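Local atomic coordinates of beta-1,4-exocellulase (Thermobifida fusca, PDB entry 4B4H), a protein that probably hydrolyses beta-1,4-glycosidic bonds of cellulose as an exo-acting cellobiohydrolase, this chain being its family 6 glycoside hydrolase catalytic domain. Residues 242-254 with 305-318. Sequence-based numbering, arbitrary orientation.
Sequences TVNGQLIRQSKWV and STDLNTYVDESRID
Val-243, Leu-308 and Trp-253 mark the course of a hairpin-to-helix packing, in which the small antiparallel hairpin 242-247 and the 3-10 segment 248-250 with the residues that follow it lie against helix 308-315 in an excursion of the family 6 catalytic domain; the centre of the contact lies about 27 Å from the centre of the chain. It illustrates how an apolar seam can pass into a charged one along a single helix. At the helix start, Leu-308 pushes CD1 to 3.4 Å from Leu-247 O and 3.6 Å from Val-243 CG2. That same valine methyl, placed anti to the carbonyl carbon by chi1 -173°, meets the Tyr-311 ring at CG, while Ile-248 CD1 touches CE1 of the ring. One turn beyond Leu-308, Val-312 packs CG2 on Ser-251 CB and CG1 on Trp-253 CB. A direct polar link is Lys-252 N to Asn-309 OD1, 2.8 Å and nearly straight at 172°, in the carbonyl plane; a water ties OD1 onward to Asp-313 OD1. Farther along, the guanidinium of Arg-316 lies flat on the Trp-253 indole, planes 11° apart, with NH1 3.2 Å from CE3 and CD over the five-membered ring. Two nitrogens, NE and NH2, grip Asp-313 OD1 in the guanidinium plane, and NH1 also donates to Asp-318 O and Arg-320 O. Asp-318 sets OD2 in the plane of the indole at its edge, 3.4 Å from Trp-253 CZ2, and is itself salt-bridged to Arg-320; its side chain lies about 6 Å from that of Asn-228, predicted to bind substrate. With a leucine in place of Arg-316, the Asp-313 carboxylate would probably be left without its two-nitrogen partner and the indole free to shift. One cation thus serves ring, carboxylate and carbonyls together, probably fixing the indole's tilt.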
loop_
_atom_site.group_PDB
_atom_site.type_symbol
_atom_site.label_atom_id
_atom_site.label_comp_id
_atom_site.label_asym_id
_atom_site.label_seq_id
_atom_site.Cartn_x
_atom_site.Cartn_y
_atom_site.Cartn_z
ATOM N N THR A 242 11.299 8.688 26.282
ATOM C CA THR A 242 11.831 10.032 26.434
ATOM C C THR A 242 13.350 10.082 26.239
ATOM O O THR A 242 14.052 9.081 26.429
ATOM C CB THR A 242 11.386 10.650 27.786
ATOM O OG1 THR A 242 11.648 12.060 27.795
ATOM C CG2 THR A 242 12.081 9.980 28.963
ATOM N N VAL A 243 13.834 11.243 25.814
ATOM C CA VAL A 243 15.263 11.512 25.666
ATOM C C VAL A 243 15.553 12.615 26.667
ATOM O O VAL A 243 15.188 13.775 26.441
ATOM C CB VAL A 243 15.617 12.004 24.250
ATOM C CG1 VAL A 243 17.127 12.117 24.086
ATOM C CG2 VAL A 243 15.024 11.080 23.200
ATOM N N ASN A 244 16.188 12.241 27.777
ATOM C CA ASN A 244 16.249 13.103 28.953
ATOM C C ASN A 244 14.827 13.546 29.344
ATOM O O ASN A 244 13.955 12.697 29.506
ATOM C CB ASN A 244 17.199 14.274 28.711
ATOM C CG ASN A 244 18.651 13.841 28.668
ATOM O OD1 ASN A 244 19.122 13.275 27.676
ATOM N ND2 ASN A 244 19.370 14.115 29.744
ATOM N N GLY A 245 14.577 14.851 29.451
ATOM C CA GLY A 245 13.238 15.349 29.777
ATOM C C GLY A 245 12.282 15.520 28.605
ATOM O O GLY A 245 11.138 15.933 28.790
ATOM N N GLN A 246 12.734 15.178 27.401
ATOM C CA GLN A 246 11.959 15.429 26.184
ATOM C C GLN A 246 11.293 14.177 25.633
ATOM O O GLN A 246 11.938 13.143 25.481
ATOM C CB GLN A 246 12.853 16.045 25.108
ATOM C CG GLN A 246 13.465 17.369 25.514
ATOM C CD GLN A 246 14.161 18.067 24.370
ATOM O OE1 GLN A 246 15.337 17.821 24.104
ATOM N NE2 GLN A 246 13.440 18.955 23.692
ATOM N N LEU A 247 10.012 14.290 25.301
ATOM C CA LEU A 247 9.242 13.155 24.801
ATOM C C LEU A 247 9.566 12.827 23.349
ATOM O O LEU A 247 9.730 13.721 22.514
ATOM C CB LEU A 247 7.735 13.394 24.963
ATOM C CG LEU A 247 7.145 13.278 26.376
ATOM C CD1 LEU A 247 7.314 14.565 27.171
ATOM C CD2 LEU A 247 5.677 12.904 26.298
ATOM N N ILE A 248 9.658 11.533 23.062
ATOM C CA ILE A 248 9.717 11.029 21.684
ATOM C C ILE A 248 8.642 11.711 20.815
ATOM O O ILE A 248 8.890 12.038 19.646
ATOM C CB ILE A 248 9.543 9.494 21.672
ATOM C CG1 ILE A 248 10.635 8.807 22.517
ATOM C CG2 ILE A 248 9.440 8.937 20.257
ATOM C CD1 ILE A 248 11.990 8.661 21.868
ATOM N N ARG A 249 7.479 11.959 21.424
ATOM C CA ARG A 249 6.346 12.598 20.753
ATOM C C ARG A 249 6.667 13.960 20.137
ATOM O O ARG A 249 6.077 14.335 19.123
ATOM C CB ARG A 249 5.176 12.741 21.727
ATOM C CG ARG A 249 4.486 11.431 22.059
ATOM C CD ARG A 249 3.657 11.539 23.327
ATOM N NE ARG A 249 3.076 10.255 23.703
ATOM C CZ ARG A 249 1.963 9.756 23.180
ATOM N NH1 ARG A 249 1.298 10.436 22.260
ATOM N NH2 ARG A 249 1.508 8.583 23.580
ATOM N N GLN A 250 7.588 14.702 20.748
ATOM C CA GLN A 250 7.857 16.070 20.307
ATOM C C GLN A 250 8.934 16.168 19.242
ATOM O O GLN A 250 9.192 17.263 18.728
ATOM C CB GLN A 250 8.243 16.960 21.487
ATOM C CG GLN A 250 7.591 16.611 22.812
ATOM C CD GLN A 250 8.218 17.391 23.938
ATOM O OE1 GLN A 250 9.040 16.860 24.692
ATOM N NE2 GLN A 250 7.867 18.673 24.037
ATOM N N SER A 251 9.555 15.036 18.907
ATOM C CA SER A 251 10.594 15.004 17.880
ATOM C C SER A 251 10.067 15.418 16.512
ATOM O O SER A 251 8.856 15.322 16.234
ATOM C CB SER A 251 11.257 13.624 17.794
ATOM O OG SER A 251 10.326 12.635 17.382
ATOM N N LYS A 252 10.991 15.878 15.672
ATOM C CA LYS A 252 10.642 16.304 14.322
ATOM C C LYS A 252 10.118 15.124 13.499
ATOM O O LYS A 252 9.221 15.310 12.674
ATOM C CB LYS A 252 11.806 17.034 13.628
ATOM C CG LYS A 252 13.016 16.180 13.282
ATOM C CD LYS A 252 14.145 17.021 12.701
ATOM C CE LYS A 252 15.372 16.172 12.406
ATOM N NZ LYS A 252 16.562 16.999 12.072
ATOM N N TRP A 253 10.642 13.918 13.754
ATOM C CA TRP A 253 10.161 12.694 13.089
ATOM C C TRP A 253 8.762 12.310 13.501
ATOM O O TRP A 253 7.871 12.187 12.654
ATOM C CB TRP A 253 11.103 11.517 13.347
ATOM C CG TRP A 253 10.651 10.218 12.704
ATOM C CD1 TRP A 253 10.302 9.025 13.348
ATOM C CD2 TRP A 253 10.494 9.931 11.261
ATOM N NE1 TRP A 253 9.963 8.048 12.429
ATOM C CE2 TRP A 253 10.038 8.535 11.164
ATOM C CE3 TRP A 253 10.661 10.674 10.084
ATOM C CZ2 TRP A 253 9.792 7.923 9.933
ATOM C CZ3 TRP A 253 10.412 10.049 8.852
ATOM C CH2 TRP A 253 9.969 8.708 8.782
ATOM N N VAL A 254 8.556 12.110 14.803
ATOM C CA VAL A 254 7.274 11.593 15.308
ATOM C C VAL A 254 6.162 12.642 15.208
ATOM O O VAL A 254 5.028 12.321 14.841
ATOM C CB VAL A 254 7.407 11.032 16.743
ATOM C CG1 VAL A 254 6.113 10.378 17.222
ATOM C CG2 VAL A 254 8.550 10.027 16.807
ATOM N N SER A 305 22.799 9.496 22.185
ATOM C CA SER A 305 22.759 10.961 22.143
ATOM C C SER A 305 21.718 11.587 23.070
ATOM O O SER A 305 20.594 11.089 23.184
ATOM C CB SER A 305 22.522 11.450 20.711
ATOM O OG SER A 305 22.404 12.863 20.660
ATOM N N THR A 306 22.113 12.690 23.708
ATOM C CA THR A 306 21.233 13.465 24.596
ATOM C C THR A 306 20.303 14.433 23.857
ATOM O O THR A 306 19.401 15.024 24.455
ATOM C CB THR A 306 22.033 14.241 25.668
ATOM O OG1 THR A 306 23.230 14.787 25.091
ATOM C CG2 THR A 306 22.406 13.320 26.809
ATOM N N ASP A 307 20.532 14.603 22.561
ATOM C CA ASP A 307 19.649 15.429 21.753
ATOM C C ASP A 307 18.412 14.609 21.389
ATOM O O ASP A 307 18.524 13.433 21.027
ATOM C CB ASP A 307 20.375 15.930 20.501
ATOM C CG ASP A 307 19.504 16.831 19.636
ATOM O OD1 ASP A 307 19.091 17.915 20.103
ATOM O OD2 ASP A 307 19.242 16.458 18.475
ATOM N N LEU A 308 17.242 15.230 21.506
ATOM C CA LEU A 308 15.971 14.591 21.155
ATOM C C LEU A 308 15.963 14.098 19.712
ATOM O O LEU A 308 15.681 12.925 19.450
ATOM C CB LEU A 308 14.792 15.542 21.395
ATOM C CG LEU A 308 13.389 15.014 21.063
ATOM C CD1 LEU A 308 13.040 13.788 21.897
ATOM C CD2 LEU A 308 12.335 16.092 21.247
ATOM N N ASN A 309 16.280 14.992 18.782
ATOM C CA ASN A 309 16.220 14.642 17.373
ATOM C C ASN A 309 17.371 13.758 16.911
ATOM O O ASN A 309 17.211 12.978 15.980
ATOM C CB ASN A 309 16.033 15.893 16.505
ATOM C CG ASN A 309 14.646 16.492 16.657
ATOM O OD1 ASN A 309 13.639 15.817 16.412
ATOM N ND2 ASN A 309 14.580 17.754 17.083
ATOM N N THR A 310 18.516 13.843 17.587
ATOM C CA THR A 310 19.641 12.965 17.263
ATOM C C THR A 310 19.422 11.544 17.819
ATOM O O THR A 310 19.819 10.564 17.192
ATOM C CB THR A 310 20.997 13.570 17.711
ATOM O OG1 THR A 310 21.059 14.951 17.325
ATOM C CG2 THR A 310 22.175 12.834 17.062
ATOM N N TYR A 311 18.758 11.436 18.969
ATOM C CA TYR A 311 18.346 10.133 19.511
ATOM C C TYR A 311 17.390 9.434 18.551
ATOM O O TYR A 311 17.567 8.247 18.213
ATOM C CB TYR A 311 17.650 10.293 20.869
ATOM C CG TYR A 311 17.032 9.000 21.389
ATOM C CD1 TYR A 311 15.770 8.575 20.961
ATOM C CD2 TYR A 311 17.719 8.192 22.296
ATOM C CE1 TYR A 311 15.215 7.387 21.420
ATOM C CE2 TYR A 311 17.168 7.004 22.759
ATOM C CZ TYR A 311 15.912 6.610 22.322
ATOM O OH TYR A 311 15.353 5.435 22.778
ATOM N N VAL A 312 16.376 10.184 18.127
ATOM C CA VAL A 312 15.311 9.652 17.290
ATOM C C VAL A 312 15.859 9.324 15.900
ATOM O O VAL A 312 15.624 8.230 15.384
ATOM C CB VAL A 312 14.093 10.599 17.253
ATOM C CG1 VAL A 312 13.167 10.249 16.107
ATOM C CG2 VAL A 312 13.330 10.539 18.572
ATOM N N ASP A 313 16.631 10.246 15.318
ATOM C CA ASP A 313 17.192 10.019 13.983
ATOM C C ASP A 313 18.201 8.870 13.937
ATOM O O ASP A 313 18.305 8.198 12.918
ATOM C CB ASP A 313 17.766 11.311 13.394
ATOM C CG ASP A 313 16.677 12.359 13.100
ATOM O OD1 ASP A 313 15.465 12.032 13.126
ATOM O OD2 ASP A 313 17.033 13.524 12.828
ATOM N N GLU A 314 18.923 8.637 15.034
ATOM C CA GLU A 314 19.910 7.541 15.117
ATOM C C GLU A 314 19.393 6.174 15.588
ATOM O O GLU A 314 20.123 5.178 15.508
ATOM C CB GLU A 314 21.072 7.933 16.030
ATOM C CG GLU A 314 22.004 8.998 15.479
ATOM C CD GLU A 314 23.112 9.350 16.458
ATOM O OE1 GLU A 314 23.301 8.605 17.454
ATOM O OE2 GLU A 314 23.799 10.369 16.228
ATOM N N SER A 315 18.158 6.136 16.082
ATOM C CA SER A 315 17.546 4.914 16.616
ATOM C C SER A 315 16.502 4.310 15.695
ATOM O O SER A 315 16.182 3.131 15.818
ATOM C CB SER A 315 16.882 5.209 17.958
ATOM O OG SER A 315 17.859 5.494 18.933
ATOM N N ARG A 316 15.953 5.128 14.798
ATOM C CA ARG A 316 14.855 4.695 13.928
ATOM C C ARG A 316 15.332 3.935 12.702
ATOM O O ARG A 316 16.344 4.295 12.092
ATOM C CB ARG A 316 13.958 5.870 13.521
ATOM C CG ARG A 316 14.613 7.008 12.745
ATOM C CD ARG A 316 13.592 8.128 12.668
ATOM N NE ARG A 316 14.054 9.383 12.079
ATOM C CZ ARG A 316 13.886 9.730 10.806
ATOM N NH1 ARG A 316 13.325 8.891 9.942
ATOM N NH2 ARG A 316 14.300 10.912 10.384
ATOM N N ILE A 317 14.605 2.875 12.358
ATOM C CA ILE A 317 14.963 2.062 11.197
ATOM C C ILE A 317 14.434 2.688 9.902
ATOM O O ILE A 317 15.104 2.632 8.897
ATOM C CB ILE A 317 14.565 0.575 11.334
ATOM C CG1 ILE A 317 13.050 0.405 11.415
ATOM C CG2 ILE A 317 15.299 -0.026 12.528
ATOM C CD1 ILE A 317 12.571 -0.996 11.107
ATOM N N ASP A 318 13.230 3.255 9.948
ATOM C CA ASP A 318 12.714 4.061 8.843
ATOM C C ASP A 318 13.526 5.347 8.823
ATOM O O ASP A 318 13.318 6.221 9.683
ATOM C CB ASP A 318 11.225 4.356 9.067
ATOM C CG ASP A 318 10.577 5.130 7.918
ATOM O OD1 ASP A 318 11.274 5.682 7.031
ATOM O OD2 ASP A 318 9.331 5.185 7.926
HETATM O O HOH W 1 17.429 17.788 22.577
HETATM O O HOH W 2 11.906 18.202 19.079
HETATM O O HOH W 3 13.586 13.267 14.992
#